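Local coordinates for UPF0303 protein YBR137W (Saccharomyces cerevisiae, PDB 4CLC) that is of unknown function but resembles HbpS-like haem-degrading proteins and is found in the cytoplasm, at residues L42-R47 with C70-V75; I63-G68 with P142-T147; I88-K93 with E124-G129; T94-G99 with A131-S136. All coordinates share one frame; numbering follows the deposited sequence.

Contact 1: L42-R47 with C70-V75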
loop_
_atom_site.group_PDB
_atom_site.type_symbol
_atom_site.label_atom_id
_atom_site.label_comp_id
_atom_site.label_asym_id
_atom_site.label_seq_id
_atom_site.Cartn_x
_atom_site.Cartn_y
_atom_site.Cartn_z
ATOM N N LEU D 42 20.603 -4.126 -33.418
ATOM C CA LEU D 42 19.926 -5.383 -33.111
ATOM C C LEU D 42 18.404 -5.257 -33.141
ATOM O O LEU D 42 17.722 -6.121 -33.680
ATOM C CB LEU D 42 20.359 -5.918 -31.752
ATOM C CG LEU D 42 19.488 -7.085 -31.282
ATOM C CD1 LEU D 42 19.715 -8.280 -32.187
ATOM C CD2 LEU D 42 19.781 -7.434 -29.844
ATOM N N GLY D 43 17.872 -4.182 -32.579
ATOM C CA GLY D 43 16.439 -3.989 -32.546
ATOM C C GLY D 43 15.802 -3.808 -33.916
ATOM O O GLY D 43 14.688 -4.287 -34.152
ATOM N N THR D 44 16.478 -3.099 -34.819
ATOM C CA THR D 44 15.873 -2.830 -36.122
ATOM C C THR D 44 16.025 -4.069 -36.990
ATOM O O THR D 44 15.150 -4.403 -37.786
ATOM C CB THR D 44 16.476 -1.571 -36.828
ATOM O OG1 THR D 44 17.902 -1.648 -36.873
ATOM C CG2 THR D 44 16.084 -0.315 -36.087
ATOM N N TYR D 45 17.131 -4.769 -36.784
ATOM C CA TYR D 45 17.362 -6.060 -37.404
ATOM C C TYR D 45 16.179 -7.009 -37.172
ATOM O O TYR D 45 15.550 -7.500 -38.118
ATOM C CB TYR D 45 18.646 -6.651 -36.836
ATOM C CG TYR D 45 19.068 -7.970 -37.433
ATOM C CD1 TYR D 45 19.511 -8.048 -38.745
ATOM C CD2 TYR D 45 19.070 -9.133 -36.668
ATOM C CE1 TYR D 45 19.928 -9.250 -39.288
ATOM C CE2 TYR D 45 19.487 -10.342 -37.202
ATOM C CZ TYR D 45 19.917 -10.393 -38.515
ATOM O OH TYR D 45 20.325 -11.589 -39.061
ATOM N N ILE D 46 15.869 -7.232 -35.902
ATOM C CA ILE D 46 14.713 -8.016 -35.509
ATOM C C ILE D 46 13.428 -7.425 -36.050
ATOM O O ILE D 46 12.495 -8.156 -36.386
ATOM C CB ILE D 46 14.604 -8.110 -33.973
ATOM C CG1 ILE D 46 15.891 -8.678 -33.387
ATOM C CG2 ILE D 46 13.396 -8.932 -33.556
ATOM C CD1 ILE D 46 15.850 -8.739 -31.919
ATOM N N ARG D 47 13.367 -6.101 -36.122
ATOM C CA ARG D 47 12.130 -5.465 -36.535
ATOM C C ARG D 47 11.897 -5.826 -37.980
ATOM O O ARG D 47 10.776 -6.149 -38.377
ATOM C CB ARG D 47 12.165 -3.944 -36.348
ATOM C CG ARG D 47 10.825 -3.268 -36.681
ATOM C CD ARG D 47 10.912 -1.762 -36.568
ATOM N NE ARG D 47 9.662 -1.127 -36.953
ATOM C CZ ARG D 47 9.362 -0.811 -38.202
ATOM N NH1 ARG D 47 10.233 -1.091 -39.163
ATOM N NH2 ARG D 47 8.204 -0.232 -38.498
ATOM N N CYS D 70 15.409 1.002 -20.640
ATOM C CA CYS D 70 15.017 0.602 -21.979
ATOM C C CYS D 70 15.926 1.248 -23.017
ATOM O O CYS D 70 16.021 2.462 -23.071
ATOM C CB CYS D 70 13.563 0.973 -22.227
ATOM S SG CYS D 70 12.930 0.496 -23.826
ATOM N N LEU D 71 16.658 0.439 -23.773
ATOM C CA LEU D 71 17.462 0.934 -24.882
ATOM C C LEU D 71 16.650 1.061 -26.180
ATOM O O LEU D 71 16.872 1.971 -26.981
ATOM C CB LEU D 71 18.673 0.033 -25.090
ATOM C CG LEU D 71 19.471 -0.216 -23.808
ATOM C CD1 LEU D 71 20.623 -1.166 -24.034
ATOM C CD2 LEU D 71 19.992 1.075 -23.223
ATOM N N PHE D 72 15.724 0.125 -26.384
ATOM C CA PHE D 72 15.005 -0.011 -27.653
ATOM C C PHE D 72 13.601 -0.493 -27.477
ATOM O O PHE D 72 13.354 -1.409 -26.714
ATOM C CB PHE D 72 15.708 -0.998 -28.593
ATOM C CG PHE D 72 15.091 -1.062 -29.960
ATOM C CD1 PHE D 72 15.478 -0.182 -30.945
ATOM C CD2 PHE D 72 14.114 -1.992 -30.257
ATOM C CE1 PHE D 72 14.902 -0.225 -32.203
ATOM C CE2 PHE D 72 13.538 -2.047 -31.517
ATOM C CZ PHE D 72 13.934 -1.155 -32.487
ATOM N N ARG D 73 12.681 0.090 -28.222
ATOM C CA ARG D 73 11.331 -0.439 -28.271
ATOM C C ARG D 73 10.714 -0.097 -29.617
ATOM O O ARG D 73 10.967 0.978 -30.162
ATOM C CB ARG D 73 10.490 0.113 -27.123
ATOM C CG ARG D 73 9.069 -0.372 -27.131
ATOM C CD ARG D 73 8.972 -1.813 -26.662
ATOM N NE ARG D 73 9.363 -1.972 -25.258
ATOM C CZ ARG D 73 8.563 -1.709 -24.231
ATOM N NH1 ARG D 73 7.331 -1.263 -24.442
ATOM N NH2 ARG D 73 9.003 -1.891 -22.995
ATOM N N THR D 74 9.925 -1.011 -30.163
ATOM C CA THR D 74 9.201 -0.729 -31.392
ATOM C C THR D 74 7.975 -1.603 -31.524
ATOM O O THR D 74 7.789 -2.565 -30.804
ATOM C CB THR D 74 10.069 -0.901 -32.660
ATOM O OG1 THR D 74 9.350 -0.395 -33.783
ATOM C CG2 THR D 74 10.385 -2.344 -32.908
ATOM N N VAL D 75 7.120 -1.227 -32.448
ATOM C CA VAL D 75 5.893 -1.930 -32.689
ATOM C C VAL D 75 5.931 -2.265 -34.190
ATOM O O VAL D 75 6.212 -1.379 -34.998
ATOM C CB VAL D 75 4.699 -1.045 -32.236
ATOM C CG1 VAL D 75 3.596 -0.978 -33.266
ATOM C CG2 VAL D 75 4.191 -1.497 -30.887
#
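G43 and F72 meet by a CH-pi contact. G43 CA sits over the centre of one face of the F72 ring, 3.7 Å from the centroid and 14° off the ring normal. The helix backbone can lie flat on the ring because G43 has no side chain. With chi1 at -174°, the F72 ring swings away from its own backbone N and across to the helix. T44 adds a methyl contact, CG2 to F72 CE1 at 4.1 Å, the two side chains at about a right angle. With a serine at F72, G43 would probably lose the surface it rests on, and a gap would open between helix and strand. This is helix 36-53 packing on strand 70-75, an outermost strand of the chain's mixed sheet. L71 and F72 both face I63 in a classic beta bulge. The extended chain of R47 crosses the T74 side chain, with R47 CD 3.7 Å from T74 CG2. R47 NE then makes a weak hydrogen bond to T74 OG1, 3.3 Å long and bent to 130° at the hydrogen. R47 NH2 bonds to a polar side chain of a neighbouring chain, where an aromatic ring also makes a cation-pi contact with R47.

Contact 2: I63-G68 with P142-T147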
loop_
_atom_site.group_PDB
_atom_site.type_symbol
_atom_site.label_atom_id
_atom_site.label_comp_id
_atom_site.label_asym_id
_atom_site.label_seq_id
_atom_site.Cartn_x
_atom_site.Cartn_y
_atom_site.Cartn_z
ATOM N N ILE D 63 14.419 -4.086 -25.942
ATOM C CA ILE D 63 15.748 -4.403 -25.438
ATOM C C ILE D 63 15.966 -3.546 -24.209
ATOM O O ILE D 63 15.942 -2.321 -24.300
ATOM C CB ILE D 63 16.863 -4.150 -26.478
ATOM C CG1 ILE D 63 16.625 -5.002 -27.722
ATOM C CG2 ILE D 63 18.242 -4.442 -25.883
ATOM C CD1 ILE D 63 17.622 -4.750 -28.824
ATOM N N SER D 64 16.151 -4.185 -23.056
ATOM C CA SER D 64 16.344 -3.463 -21.816
ATOM C C SER D 64 17.541 -4.012 -21.069
ATOM O O SER D 64 17.976 -5.129 -21.305
ATOM C CB SER D 64 15.096 -3.541 -20.943
ATOM O OG SER D 64 13.989 -2.892 -21.547
ATOM N N LEU D 65 18.093 -3.217 -20.170
ATOM C CA LEU D 65 19.157 -3.695 -19.320
ATOM C C LEU D 65 18.506 -4.416 -18.167
ATOM O O LEU D 65 17.304 -4.272 -17.962
ATOM C CB LEU D 65 20.024 -2.542 -18.844
ATOM C CG LEU D 65 20.782 -1.772 -19.907
ATOM C CD1 LEU D 65 21.669 -0.744 -19.247
ATOM C CD2 LEU D 65 21.594 -2.737 -20.730
ATOM N N PRO D 66 19.285 -5.212 -17.414
ATOM C CA PRO D 66 18.715 -5.918 -16.267
ATOM C C PRO D 66 18.184 -4.984 -15.204
ATOM O O PRO D 66 17.370 -5.408 -14.389
ATOM C CB PRO D 66 19.893 -6.729 -15.725
ATOM C CG PRO D 66 21.091 -6.183 -16.391
ATOM C CD PRO D 66 20.662 -5.646 -17.686
ATOM N N ASN D 67 18.641 -3.734 -15.210
ATOM C CA ASN D 67 18.202 -2.763 -14.231
ATOM C C ASN D 67 16.884 -2.088 -14.632
ATOM O O ASN D 67 16.303 -1.340 -13.851
ATOM C CB ASN D 67 19.301 -1.728 -14.010
ATOM C CG ASN D 67 19.281 -0.630 -15.047
ATOM O OD1 ASN D 67 18.854 -0.829 -16.188
ATOM N ND2 ASN D 67 19.719 0.554 -14.648
ATOM N N GLY D 68 16.413 -2.363 -15.846
ATOM C CA GLY D 68 15.114 -1.897 -16.313
ATOM C C GLY D 68 15.181 -0.816 -17.377
ATOM O O GLY D 68 14.183 -0.505 -18.031
ATOM N N PRO D 142 24.332 -11.746 -17.974
ATOM C CA PRO D 142 23.774 -11.246 -19.230
ATOM C C PRO D 142 23.938 -9.740 -19.422
ATOM O O PRO D 142 23.847 -8.980 -18.452
ATOM C CB PRO D 142 22.294 -11.612 -19.123
ATOM C CG PRO D 142 22.041 -11.743 -17.695
ATOM C CD PRO D 142 23.285 -12.281 -17.093
ATOM N N TYR D 143 24.192 -9.334 -20.669
ATOM C CA TYR D 143 24.209 -7.925 -21.056
ATOM C C TYR D 143 22.845 -7.288 -20.821
ATOM O O TYR D 143 22.730 -6.200 -20.260
ATOM C CB TYR D 143 24.587 -7.760 -22.540
ATOM C CG TYR D 143 26.067 -7.714 -22.837
ATOM C CD1 TYR D 143 26.937 -7.074 -21.978
ATOM C CD2 TYR D 143 26.593 -8.310 -23.988
ATOM C CE1 TYR D 143 28.296 -7.025 -22.240
ATOM C CE2 TYR D 143 27.948 -8.269 -24.257
ATOM C CZ TYR D 143 28.790 -7.618 -23.376
ATOM O OH TYR D 143 30.138 -7.549 -23.600
ATOM N N ALA D 144 21.814 -7.973 -21.286
ATOM C CA ALA D 144 20.499 -7.382 -21.402
ATOM C C ALA D 144 19.479 -8.485 -21.596
ATOM O O ALA D 144 19.777 -9.648 -21.407
ATOM C CB ALA D 144 20.459 -6.403 -22.550
ATOM N N CYS D 145 18.263 -8.109 -21.942
ATOM C CA CYS D 145 17.240 -9.074 -22.246
ATOM C C CYS D 145 16.476 -8.588 -23.487
ATOM O O CYS D 145 16.101 -7.412 -23.594
ATOM C CB CYS D 145 16.322 -9.271 -21.034
ATOM S SG CYS D 145 14.879 -10.347 -21.277
ATOM N N LEU D 146 16.279 -9.499 -24.434
ATOM C CA LEU D 146 15.500 -9.227 -25.623
ATOM C C LEU D 146 14.125 -9.841 -25.446
ATOM O O LEU D 146 14.024 -10.995 -25.069
ATOM C CB LEU D 146 16.211 -9.793 -26.851
ATOM C CG LEU D 146 15.420 -10.139 -28.103
ATOM C CD1 LEU D 146 14.755 -8.911 -28.637
ATOM C CD2 LEU D 146 16.372 -10.689 -29.105
ATOM N N THR D 147 13.072 -9.074 -25.693
ATOM C CA THR D 147 11.727 -9.557 -25.447
ATOM C C THR D 147 10.794 -9.238 -26.596
ATOM O O THR D 147 10.645 -8.078 -26.981
ATOM C CB THR D 147 11.122 -8.963 -24.175
ATOM O OG1 THR D 147 11.949 -9.261 -23.050
ATOM C CG2 THR D 147 9.748 -9.536 -23.948
#
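I63 pairs with L146, and S64 with C145, in two adjacent antiparallel strands inside a mixed sheet. I63 and L146 form a non-hydrogen-bonded pair. Their side chains lie on the same face of the sheet, with I63 CG1 4.4 Å from L146 CD1. This is the face where L42 and I46 of helix 36-53 pack. S64 and C145 form the hydrogen-bonded pair and send their side chains to the other face, where both touch K92 of helix 84-98. The sheet is therefore covered by helices on both faces. Two backbone bonds close the pair. S64 N reaches C145 O at 3.3 Å, and C145 N reaches S64 O at 3.1 Å. S64 OG is bonded to D62.

After S64 the ladder pairing ends, but the chains stay close, with L65 CA and A144 CA 4.4 Å apart. Y143 and A144 both face I134, a classic beta bulge. L65 CB leads away from 142-147, yet CG stands beside its own backbone N (chi1 -64°) and brings the branch back. L65 CD2 thus lies 3.7 Å from Y143 O and 4.2 Å from A144 CB. The P66 ring comes to the same carbonyl by its CD, 3.3 Å from Y143 O. The chain then folds through a type I turn from L65 to G68, closed by G68 N to L65 O at 3.0 Å.

Contact 3: I88-K93 with E124-G129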
loop_
_atom_site.group_PDB
_atom_site.type_symbol
_atom_site.label_atom_id
_atom_site.label_comp_id
_atom_site.label_asym_id
_atom_site.label_seq_id
_atom_site.Cartn_x
_atom_site.Cartn_y
_atom_site.Cartn_z
ATOM N N ILE D 88 5.455 -7.756 -22.272
ATOM C CA ILE D 88 6.881 -7.500 -22.348
ATOM C C ILE D 88 7.489 -7.378 -20.952
ATOM O O ILE D 88 8.543 -7.947 -20.691
ATOM C CB ILE D 88 7.179 -6.243 -23.173
ATOM C CG1 ILE D 88 6.994 -6.563 -24.654
ATOM C CG2 ILE D 88 8.618 -5.753 -22.929
ATOM C CD1 ILE D 88 7.420 -5.457 -25.548
ATOM N N GLN D 89 6.808 -6.667 -20.054
ATOM C CA GLN D 89 7.325 -6.475 -18.706
ATOM C C GLN D 89 7.319 -7.773 -17.940
ATOM O O GLN D 89 8.305 -8.138 -17.302
ATOM C CB GLN D 89 6.518 -5.426 -17.955
ATOM C CG GLN D 89 7.394 -4.513 -17.109
ATOM C CD GLN D 89 8.410 -3.705 -17.946
ATOM O OE1 GLN D 89 8.367 -3.689 -19.189
ATOM N NE2 GLN D 89 9.321 -3.018 -17.253
ATOM N N ARG D 90 6.206 -8.488 -18.042
ATOM C CA ARG D 90 6.064 -9.765 -17.373
ATOM C C ARG D 90 7.033 -10.846 -17.895
ATOM O O ARG D 90 7.582 -11.623 -17.096
ATOM C CB ARG D 90 4.621 -10.220 -17.478
ATOM C CG ARG D 90 3.662 -9.263 -16.836
ATOM C CD ARG D 90 2.247 -9.741 -16.917
ATOM N NE ARG D 90 2.118 -11.088 -16.367
ATOM C CZ ARG D 90 1.793 -12.163 -17.081
ATOM N NH1 ARG D 90 1.536 -12.063 -18.378
ATOM N NH2 ARG D 90 1.718 -13.339 -16.491
ATOM N N LYS D 91 7.277 -10.900 -19.203
ATOM C CA LYS D 91 8.222 -11.895 -19.701
ATOM C C LYS D 91 9.637 -11.564 -19.245
ATOM O O LYS D 91 10.346 -12.421 -18.703
ATOM C CB LYS D 91 8.179 -11.993 -21.223
ATOM C CG LYS D 91 6.881 -12.524 -21.779
ATOM C CD LYS D 91 7.001 -12.815 -23.256
ATOM C CE LYS D 91 5.638 -13.013 -23.902
ATOM N NZ LYS D 91 5.774 -13.228 -25.380
ATOM N N LYS D 92 10.029 -10.311 -19.473
ATOM C CA LYS D 92 11.349 -9.786 -19.133
ATOM C C LYS D 92 11.647 -10.027 -17.669
ATOM O O LYS D 92 12.746 -10.444 -17.309
ATOM C CB LYS D 92 11.425 -8.284 -19.450
ATOM C CG LYS D 92 12.755 -7.644 -19.141
ATOM C CD LYS D 92 12.807 -6.179 -19.515
ATOM C CE LYS D 92 11.745 -5.381 -18.834
ATOM N NZ LYS D 92 10.899 -4.728 -19.864
ATOM N N LYS D 93 10.649 -9.777 -16.831
ATOM C CA LYS D 93 10.828 -9.912 -15.404
ATOM C C LYS D 93 11.213 -11.350 -15.059
ATOM O O LYS D 93 12.233 -11.583 -14.393
ATOM C CB LYS D 93 9.568 -9.475 -14.643
ATOM C CG LYS D 93 9.869 -9.244 -13.172
ATOM C CD LYS D 93 8.755 -8.569 -12.406
ATOM C CE LYS D 93 9.223 -8.210 -10.990
ATOM N NZ LYS D 93 8.439 -7.094 -10.366
ATOM N N GLU D 124 2.502 -10.631 -12.428
ATOM C CA GLU D 124 3.784 -9.964 -12.355
ATOM C C GLU D 124 4.810 -10.670 -13.253
ATOM O O GLU D 124 5.508 -10.030 -14.031
ATOM C CB GLU D 124 4.268 -9.911 -10.891
ATOM C CG GLU D 124 5.478 -9.000 -10.634
ATOM C CD GLU D 124 5.873 -8.864 -9.153
ATOM O OE1 GLU D 124 5.263 -9.523 -8.281
ATOM O OE2 GLU D 124 6.813 -8.086 -8.864
ATOM N N TYR D 125 4.997 -11.972 -13.053
ATOM C CA TYR D 125 5.861 -12.758 -13.933
ATOM C C TYR D 125 5.089 -13.565 -14.989
ATOM O O TYR D 125 4.104 -14.211 -14.680
ATOM C CB TYR D 125 6.713 -13.708 -13.109
ATOM C CG TYR D 125 7.624 -13.049 -12.104
ATOM C CD1 TYR D 125 7.160 -12.706 -10.830
ATOM C CD2 TYR D 125 8.948 -12.792 -12.409
ATOM C CE1 TYR D 125 7.982 -12.120 -9.904
ATOM C CE2 TYR D 125 9.776 -12.206 -11.484
ATOM C CZ TYR D 125 9.288 -11.873 -10.230
ATOM O OH TYR D 125 10.133 -11.297 -9.301
ATOM N N ALA D 126 5.535 -13.528 -16.236
ATOM C CA ALA D 126 4.879 -14.303 -17.284
ATOM C C ALA D 126 5.725 -15.502 -17.653
ATOM O O ALA D 126 6.956 -15.419 -17.716
ATOM C CB ALA D 126 4.618 -13.466 -18.509
ATOM N N PHE D 127 5.075 -16.644 -17.809
ATOM C CA PHE D 127 5.808 -17.833 -18.171
ATOM C C PHE D 127 5.654 -18.316 -19.630
ATOM O O PHE D 127 6.228 -19.356 -19.995
ATOM C CB PHE D 127 5.480 -18.902 -17.141
ATOM C CG PHE D 127 6.127 -18.619 -15.828
ATOM C CD1 PHE D 127 5.508 -17.792 -14.897
ATOM C CD2 PHE D 127 7.410 -19.091 -15.561
ATOM C CE1 PHE D 127 6.132 -17.491 -13.702
ATOM C CE2 PHE D 127 8.039 -18.799 -14.369
ATOM C CZ PHE D 127 7.404 -17.992 -13.441
ATOM N N HIS D 128 4.903 -17.567 -20.452
ATOM C CA HIS D 128 4.948 -17.720 -21.921
ATOM C C HIS D 128 6.299 -17.287 -22.472
ATOM O O HIS D 128 7.033 -16.557 -21.809
ATOM C CB HIS D 128 3.870 -16.904 -22.604
ATOM C CG HIS D 128 2.481 -17.367 -22.299
ATOM N ND1 HIS D 128 2.131 -17.927 -21.090
ATOM C CD2 HIS D 128 1.340 -17.290 -23.025
ATOM C CE1 HIS D 128 0.841 -18.204 -21.093
ATOM N NE2 HIS D 128 0.336 -17.828 -22.253
ATOM N N GLY D 129 6.639 -17.737 -23.674
ATOM C CA GLY D 129 7.950 -17.457 -24.232
ATOM C C GLY D 129 8.056 -16.123 -24.960
ATOM O O GLY D 129 7.062 -15.447 -25.196
#
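R90 lies against the backbone of 124-126. Its CB packs on A126 CB at 3.4 Å, and its CG on E124 O at the same distance. The chain bends at chi3 (54°), which folds the guanidinium back over A126. A126 CB sits over one guanidinium face, toward its rim, while E124 N is at the edge, near the plane. At the tip, R90 NH2 makes a weak bond to Y125 O at 3.1 Å. The same NH2 also bonds to S122 O. The R90 backbone takes part too: A126 N donates to R90 O at 2.9 Å.

K93 runs across the Y125 ring, with its CD over one face, 4.1 Å from the centroid. Its NZ forms a salt bridge with E124 OE2, modelled implausibly short. K91 is extended toward G129, and its NZ bonds to G129 O at 2.6 Å, with I148 O as a second acceptor. A methionine in place of K91 would probably leave both carbonyls without this donor and release the G129 end of the loop from the helix. Three lysine and arginine side chains thus tie an irregular loop to helix 84-98 just before strand 131-136, a helix-to-loop packing within the alpha/beta layers of this HbpS-like chain.

Contact 4: T94-G99 with A131-S136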
loop_
_atom_site.group_PDB
_atom_site.type_symbol
_atom_site.label_atom_id
_atom_site.label_comp_id
_atom_site.label_asym_id
_atom_site.label_seq_id
_atom_site.Cartn_x
_atom_site.Cartn_y
_atom_site.Cartn_z
ATOM N N THR D 94 10.413 -12.309 -15.528
ATOM C CA THR D 94 10.724 -13.721 -15.334
ATOM C C THR D 94 12.138 -14.039 -15.810
ATOM O O THR D 94 12.955 -14.527 -15.032
ATOM C CB THR D 94 9.749 -14.637 -16.080
ATOM O OG1 THR D 94 8.413 -14.473 -15.580
ATOM C CG2 THR D 94 10.178 -16.055 -15.914
ATOM N N ALA D 95 12.439 -13.727 -17.069
ATOM C CA ALA D 95 13.758 -14.014 -17.636
ATOM C C ALA D 95 14.940 -13.468 -16.835
ATOM O O ALA D 95 15.899 -14.200 -16.610
ATOM C CB ALA D 95 13.834 -13.499 -19.044
ATOM N N LEU D 96 14.889 -12.202 -16.409
ATOM C CA LEU D 96 16.030 -11.593 -15.706
ATOM C C LEU D 96 16.206 -12.176 -14.313
ATOM O O LEU D 96 17.325 -12.278 -13.788
ATOM C CB LEU D 96 15.874 -10.072 -15.622
ATOM C CG LEU D 96 16.154 -9.276 -16.903
ATOM C CD1 LEU D 96 15.511 -7.887 -16.838
ATOM C CD2 LEU D 96 17.649 -9.184 -17.203
ATOM N N ARG D 97 15.094 -12.570 -13.717
ATOM C CA ARG D 97 15.129 -13.130 -12.381
ATOM C C ARG D 97 15.689 -14.546 -12.361
ATOM O O ARG D 97 16.524 -14.893 -11.509
ATOM C CB ARG D 97 13.732 -13.141 -11.768
ATOM C CG ARG D 97 13.681 -13.908 -10.484
ATOM C CD ARG D 97 12.350 -13.764 -9.790
ATOM N NE ARG D 97 12.312 -14.576 -8.571
ATOM C CZ ARG D 97 11.382 -14.466 -7.633
ATOM N NH1 ARG D 97 10.412 -13.566 -7.763
ATOM N NH2 ARG D 97 11.430 -15.245 -6.564
ATOM N N PHE D 98 15.198 -15.376 -13.280
ATOM C CA PHE D 98 15.494 -16.796 -13.201
ATOM C C PHE D 98 16.720 -17.235 -13.992
ATOM O O PHE D 98 17.239 -18.332 -13.765
ATOM C CB PHE D 98 14.268 -17.577 -13.626
ATOM C CG PHE D 98 13.124 -17.485 -12.638
ATOM C CD1 PHE D 98 13.131 -18.242 -11.478
ATOM C CD2 PHE D 98 12.050 -16.640 -12.874
ATOM C CE1 PHE D 98 12.077 -18.155 -10.572
ATOM C CE2 PHE D 98 11.007 -16.550 -11.986
ATOM C CZ PHE D 98 11.016 -17.313 -10.829
ATOM N N GLY D 99 17.216 -16.361 -14.864
ATOM C CA GLY D 99 18.394 -16.659 -15.657
ATOM C C GLY D 99 18.181 -17.532 -16.893
ATOM O O GLY D 99 19.147 -18.064 -17.447
ATOM N N ALA D 131 10.966 -13.883 -24.189
ATOM C CA ALA D 131 11.989 -13.098 -23.518
ATOM C C ALA D 131 13.267 -13.890 -23.442
ATOM O O ALA D 131 13.350 -14.859 -22.697
ATOM C CB ALA D 131 11.546 -12.707 -22.126
ATOM N N VAL D 132 14.270 -13.470 -24.196
ATOM C CA VAL D 132 15.538 -14.164 -24.209
ATOM C C VAL D 132 16.626 -13.230 -23.715
ATOM O O VAL D 132 16.784 -12.125 -24.217
ATOM C CB VAL D 132 15.879 -14.688 -25.633
ATOM C CG1 VAL D 132 17.289 -15.246 -25.686
ATOM C CG2 VAL D 132 14.877 -15.734 -26.064
ATOM N N LEU D 133 17.367 -13.663 -22.710
ATOM C CA LEU D 133 18.491 -12.897 -22.243
ATOM C C LEU D 133 19.534 -12.761 -23.343
ATOM O O LEU D 133 19.658 -13.634 -24.203
ATOM C CB LEU D 133 19.110 -13.544 -21.006
ATOM C CG LEU D 133 18.228 -13.601 -19.766
ATOM C CD1 LEU D 133 18.873 -14.472 -18.708
ATOM C CD2 LEU D 133 18.006 -12.221 -19.238
ATOM N N ILE D 134 20.267 -11.649 -23.313
ATOM C CA ILE D 134 21.407 -11.429 -24.182
ATOM C C ILE D 134 22.676 -11.656 -23.380
ATOM O O ILE D 134 23.046 -10.830 -22.542
ATOM C CB ILE D 134 21.431 -10.001 -24.764
ATOM C CG1 ILE D 134 20.151 -9.689 -25.529
ATOM C CG2 ILE D 134 22.637 -9.825 -25.674
ATOM C CD1 ILE D 134 20.156 -8.302 -26.129
ATOM N N GLN D 135 23.358 -12.762 -23.661
ATOM C CA GLN D 135 24.545 -13.164 -22.904
ATOM C C GLN D 135 25.795 -12.426 -23.337
ATOM O O GLN D 135 25.887 -11.969 -24.474
ATOM C CB GLN D 135 24.776 -14.661 -23.043
ATOM C CG GLN D 135 24.763 -15.367 -21.726
ATOM C CD GLN D 135 23.394 -15.407 -21.124
ATOM O OE1 GLN D 135 22.440 -15.874 -21.755
ATOM N NE2 GLN D 135 23.273 -14.912 -19.897
ATOM N N SER D 136 26.755 -12.312 -22.425
ATOM C CA SER D 136 28.028 -11.665 -22.729
ATOM C C SER D 136 29.141 -12.690 -22.781
ATOM O O SER D 136 29.222 -13.585 -21.932
ATOM C CB SER D 136 28.365 -10.603 -21.689
ATOM O OG SER D 136 29.768 -10.449 -21.552
#
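L133 supplies most of the strand's side of this contact, and both of its methyls meet the helix. Its CD2 lies 3.7 Å from L96 CD2, the two side chains set obliquely. Its CD1 lies 3.6 Å from A95 O and equally far from G99 C. L133 CG stands beside the backbone N (chi1 -64°), and from there the two methyls spread over the last turn of helix 84-98. Two residues earlier on the strand, A131 CB meets A95 CB at 3.9 Å. Neither alanine reaches past its CB, so helix and strand come close there. Their axes approach to 8.2 Å and cross at -49°.

The helix end sets the shape of this surface. G99 N bonds to A95 O at 3.1 Å. G99 is the first residue to leave helical angles, with a positive phi of 80° that favours glycine. C145 of the neighbouring strand also touches A95, L96 and L133. On the other face of the sheet, V132 packs on H157, A160, V161 and L164 of helix 153-168.

Further out, polar bonds fix both partners. A131 N is bonded to S102 OG, and T94 OG1 to A126 O. R97 points away from the strand, bonds to Y125 OH and makes a salt bridge with an acidic side chain of a neighbouring chain.

Between the two segments themselves the contact is made by methyl groups and helix backbone. It therefore depends on shape and on burial of apolar surface, while directional bonding is left to the flanks.

Overall arrangement
Contacts 1, 2 and 4 reach one sheet; contact 3 holds a loop to helix 84-98, which packs on that sheet. Contacts 2 and 4 are closest, their centres about 7 Å apart. Strands 131-136 and 144-149 join them, with V132 N hydrogen-bonded to L146 O and I134 N to A144 O. Contact 1 lies about 12 Å from contact 2, centre to centre. There L71 N meets I63 O at 2.9 Å. Contacts 3 and 4 both use helix 84-98, with centres about 11 Å apart. K92, on that helix, packs on S64 and T147 of contact 2. Contacts 1 and 3 are farthest apart, about 18 Å between centres.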